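Long-range contact in chitin deacetylase (Bombyx mori, PDB 5ZNT), which uses zinc to remove acetyl groups from the N-acetylglucosamine residues of chitin, yielding chitosan and acetate: residues N214-P222 / Q245-R256. Sequence-based numbering, arbitrary orientation.
Sequences NELDRREDP and QFYNFLNHNFDR
The imidazole of His-252 lies between Pro-222 and Arg-256: CG of Pro-222 sits over the centre of one face, a CH-pi contact 3.4 Å from the ring centroid, while CG of Arg-256 covers the opposite face nearer the rim. At the edge of the ring, NE2 gives a nearly straight bond (171°) to OD2 of Asp-217, 2.8 Å away, running in the ring plane but meeting the oxygen from above the carboxylate, whose plane is turned 70° from the ring. The phenyl group of Phe-249 has ND2 of Asn-253 over the rim of one face and CA of Arg-218 in plane at its edge; CD2 of Leu-216 touches its CZ at 3.5 Å. Asp-217 carries its carboxylate to His-252 with CG anti to the backbone N (chi1 -179°), and Arg-219 grips it side-on, NE to OD1 and NH2 to OD2. OD1 also takes the backbone N of Arg-219, closing an Asx turn.

The amide of Asn-253 brackets the backbone of Asp-217: OD1 of Asn-253 accepts from N of Asp-217 at 2.7 Å, and ND2 of Asn-253 donates to O of Asp-217 at 2.9 Å. Arg-256 NH1 reaches the same OD1 in the carbonyl plane and helps fix the amide's rotation. A leucine in place of Asn-253 would probably leave N and O of Asp-217 without these mates and free the loop to shift. A water links O of Glu-215 to NH1 of Arg-256, whose NH2 and NE bond Ser-177 and Asn-178.

The loop leaving strand 209-214 thus lies along helix 243-258 of the CE4 deacetylase domain, away from the zinc site. Leu-216 also packs on Leu-267 of strand 265-270, and Phe-246 and Leu-250 turn the helix's other flank to helix 278-294.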
# COMPACT_ATOMS: atom_id res chain seq x y z
N ASN A 214 -2.95 -10.40 2.25
CA ASN A 214 -2.80 -11.81 2.63
C ASN A 214 -1.81 -11.94 3.77
O ASN A 214 -0.69 -11.42 3.69
CB ASN A 214 -2.30 -12.63 1.44
CG ASN A 214 -3.33 -12.80 0.37
OD1 ASN A 214 -4.29 -13.56 0.53
ND2 ASN A 214 -3.15 -12.10 -0.75
N GLU A 215 -2.20 -12.65 4.82
CA GLU A 215 -1.23 -12.96 5.86
C GLU A 215 -0.11 -13.81 5.29
O GLU A 215 -0.32 -14.62 4.39
CB GLU A 215 -1.90 -13.71 7.02
CG GLU A 215 -2.82 -12.85 7.86
CD GLU A 215 -3.33 -13.62 9.07
OE1 GLU A 215 -3.49 -14.86 8.96
OE2 GLU A 215 -3.54 -12.99 10.12
N LEU A 216 1.09 -13.62 5.82
CA LEU A 216 2.22 -14.44 5.45
C LEU A 216 2.39 -15.56 6.48
O LEU A 216 1.97 -15.43 7.63
CB LEU A 216 3.49 -13.60 5.34
CG LEU A 216 3.79 -12.87 4.01
CD1 LEU A 216 2.60 -12.24 3.37
CD2 LEU A 216 4.88 -11.81 4.22
N ASP A 217 2.98 -16.67 6.03
CA ASP A 217 3.22 -17.85 6.85
C ASP A 217 4.54 -17.66 7.59
O ASP A 217 5.60 -17.58 6.97
CB ASP A 217 3.23 -19.10 5.97
CG ASP A 217 3.43 -20.41 6.74
OD1 ASP A 217 3.63 -20.41 7.98
OD2 ASP A 217 3.40 -21.47 6.08
N ARG A 218 4.48 -17.54 8.91
CA ARG A 218 5.68 -17.26 9.67
C ARG A 218 6.36 -18.52 10.20
O ARG A 218 7.33 -18.41 10.96
CB ARG A 218 5.33 -16.35 10.84
CG ARG A 218 4.43 -17.10 11.78
CD ARG A 218 4.44 -16.55 13.13
NE ARG A 218 3.46 -15.48 13.23
CZ ARG A 218 3.09 -14.95 14.39
NH1 ARG A 218 3.61 -15.42 15.52
NH2 ARG A 218 2.20 -13.96 14.40
N ARG A 219 5.86 -19.70 9.86
CA ARG A 219 6.41 -20.93 10.42
C ARG A 219 7.86 -21.10 9.99
O ARG A 219 8.17 -21.07 8.79
CB ARG A 219 5.58 -22.14 9.98
CG ARG A 219 4.28 -22.31 10.76
CD ARG A 219 3.48 -23.47 10.19
NE ARG A 219 3.34 -23.34 8.74
CZ ARG A 219 2.99 -24.34 7.93
NH1 ARG A 219 2.74 -25.55 8.42
NH2 ARG A 219 2.90 -24.13 6.62
N GLU A 220 8.75 -21.25 10.98
CA GLU A 220 10.17 -21.43 10.68
C GLU A 220 10.43 -22.74 9.95
O GLU A 220 11.36 -22.84 9.15
CB GLU A 220 10.97 -21.36 11.98
CG GLU A 220 12.45 -21.05 11.81
CD GLU A 220 13.12 -20.67 13.12
OE1 GLU A 220 14.37 -20.53 13.15
OE2 GLU A 220 12.39 -20.51 14.13
N ASP A 221 9.59 -23.74 10.19
CA ASP A 221 9.68 -25.03 9.52
C ASP A 221 8.30 -25.37 8.97
O ASP A 221 7.52 -26.09 9.61
CB ASP A 221 10.18 -26.12 10.47
CG ASP A 221 10.61 -27.37 9.75
OD1 ASP A 221 11.01 -27.26 8.56
OD2 ASP A 221 10.53 -28.46 10.35
N PRO A 222 7.96 -24.87 7.78
CA PRO A 222 6.61 -25.07 7.23
C PRO A 222 6.28 -26.53 6.91
O PRO A 222 5.16 -26.85 6.50
CB PRO A 222 6.61 -24.22 5.96
CG PRO A 222 7.76 -23.25 6.13
CD PRO A 222 8.78 -23.98 6.93
N GLN A 245 16.53 -16.09 9.26
CA GLN A 245 15.12 -16.43 9.38
C GLN A 245 14.28 -15.59 8.42
O GLN A 245 13.36 -16.11 7.77
CB GLN A 245 14.63 -16.23 10.81
CG GLN A 245 15.21 -17.21 11.82
CD GLN A 245 14.90 -16.83 13.27
OE1 GLN A 245 14.48 -15.70 13.55
NE2 GLN A 245 15.13 -17.76 14.20
N PHE A 246 14.57 -14.28 8.35
CA PHE A 246 13.85 -13.38 7.45
C PHE A 246 14.04 -13.79 6.00
O PHE A 246 13.08 -13.82 5.22
CB PHE A 246 14.33 -11.95 7.68
CG PHE A 246 13.51 -10.89 6.95
CD1 PHE A 246 12.17 -11.09 6.68
CD2 PHE A 246 14.10 -9.71 6.54
CE1 PHE A 246 11.42 -10.13 6.02
CE2 PHE A 246 13.35 -8.73 5.86
CZ PHE A 246 12.02 -8.96 5.60
N TYR A 247 15.28 -14.12 5.62
CA TYR A 247 15.55 -14.58 4.26
C TYR A 247 14.72 -15.82 3.92
O TYR A 247 14.02 -15.86 2.91
CB TYR A 247 17.06 -14.82 4.09
CG TYR A 247 17.40 -15.48 2.77
CD1 TYR A 247 17.45 -14.74 1.58
CD2 TYR A 247 17.62 -16.85 2.70
CE1 TYR A 247 17.74 -15.36 0.37
CE2 TYR A 247 17.91 -17.48 1.49
CZ TYR A 247 17.97 -16.73 0.34
OH TYR A 247 18.24 -17.38 -0.84
N ASN A 248 14.73 -16.83 4.80
CA ASN A 248 13.94 -18.03 4.53
C ASN A 248 12.45 -17.73 4.53
O ASN A 248 11.69 -18.28 3.73
CB ASN A 248 14.28 -19.13 5.55
CG ASN A 248 15.74 -19.56 5.47
OD1 ASN A 248 16.33 -19.58 4.40
ND2 ASN A 248 16.33 -19.87 6.61
N PHE A 249 12.01 -16.83 5.41
CA PHE A 249 10.62 -16.40 5.44
C PHE A 249 10.20 -15.77 4.11
O PHE A 249 9.13 -16.08 3.57
CB PHE A 249 10.46 -15.43 6.62
CG PHE A 249 9.17 -14.67 6.65
CD1 PHE A 249 8.06 -15.19 7.29
CD2 PHE A 249 9.09 -13.42 6.07
CE1 PHE A 249 6.89 -14.47 7.36
CE2 PHE A 249 7.90 -12.69 6.13
CZ PHE A 249 6.81 -13.22 6.77
N LEU A 250 11.06 -14.93 3.54
CA LEU A 250 10.74 -14.34 2.24
C LEU A 250 10.69 -15.40 1.14
O LEU A 250 9.78 -15.37 0.30
CB LEU A 250 11.77 -13.28 1.88
CG LEU A 250 11.74 -12.02 2.74
CD1 LEU A 250 13.07 -11.31 2.58
CD2 LEU A 250 10.57 -11.10 2.36
N ASN A 251 11.64 -16.34 1.13
CA ASN A 251 11.60 -17.41 0.12
C ASN A 251 10.36 -18.27 0.26
O ASN A 251 9.71 -18.60 -0.74
CB ASN A 251 12.83 -18.28 0.22
CG ASN A 251 13.98 -17.70 -0.55
OD1 ASN A 251 13.80 -16.88 -1.45
ND2 ASN A 251 15.18 -18.12 -0.19
N HIS A 252 10.02 -18.67 1.50
CA HIS A 252 8.87 -19.55 1.71
C HIS A 252 7.58 -18.90 1.24
O HIS A 252 6.76 -19.53 0.57
CB HIS A 252 8.76 -19.95 3.18
CG HIS A 252 7.49 -20.67 3.52
ND1 HIS A 252 7.06 -21.79 2.84
CD2 HIS A 252 6.55 -20.42 4.46
CE1 HIS A 252 5.90 -22.20 3.35
NE2 HIS A 252 5.57 -21.37 4.32
N ASN A 253 7.38 -17.62 1.57
CA ASN A 253 6.13 -16.99 1.17
C ASN A 253 6.13 -16.60 -0.30
O ASN A 253 5.08 -16.65 -0.95
CB ASN A 253 5.83 -15.81 2.10
CG ASN A 253 5.34 -16.27 3.46
OD1 ASN A 253 4.22 -16.76 3.58
ND2 ASN A 253 6.17 -16.14 4.47
N PHE A 254 7.29 -16.25 -0.85
CA PHE A 254 7.37 -16.12 -2.30
C PHE A 254 6.91 -17.41 -2.98
O PHE A 254 6.07 -17.39 -3.88
CB PHE A 254 8.80 -15.75 -2.72
CG PHE A 254 8.99 -15.70 -4.22
CD1 PHE A 254 8.77 -14.52 -4.92
CD2 PHE A 254 9.36 -16.84 -4.93
CE1 PHE A 254 8.91 -14.47 -6.30
CE2 PHE A 254 9.53 -16.80 -6.31
CZ PHE A 254 9.31 -15.62 -6.99
N ASP A 255 7.45 -18.56 -2.54
CA ASP A 255 7.11 -19.83 -3.18
C ASP A 255 5.63 -20.14 -3.04
O ASP A 255 5.00 -20.66 -3.98
CB ASP A 255 7.95 -20.97 -2.60
CG ASP A 255 9.41 -20.87 -2.98
OD1 ASP A 255 9.75 -20.21 -3.98
OD2 ASP A 255 10.24 -21.45 -2.24
N ARG A 256 5.04 -19.84 -1.87
CA ARG A 256 3.61 -20.05 -1.68
C ARG A 256 2.80 -19.37 -2.77
O ARG A 256 1.85 -19.94 -3.31
CB ARG A 256 3.17 -19.54 -0.29
CG ARG A 256 3.54 -20.44 0.91
CD ARG A 256 2.86 -19.97 2.21
NE ARG A 256 1.46 -19.63 1.97
CZ ARG A 256 0.97 -18.39 1.98
NH1 ARG A 256 1.77 -17.35 2.24
NH2 ARG A 256 -0.31 -18.19 1.70
O HOH W 1 0.92 -14.79 1.77
O HOH W 2 -1.95 -16.35 2.73
O HOH W 3 13.77 -20.39 8.80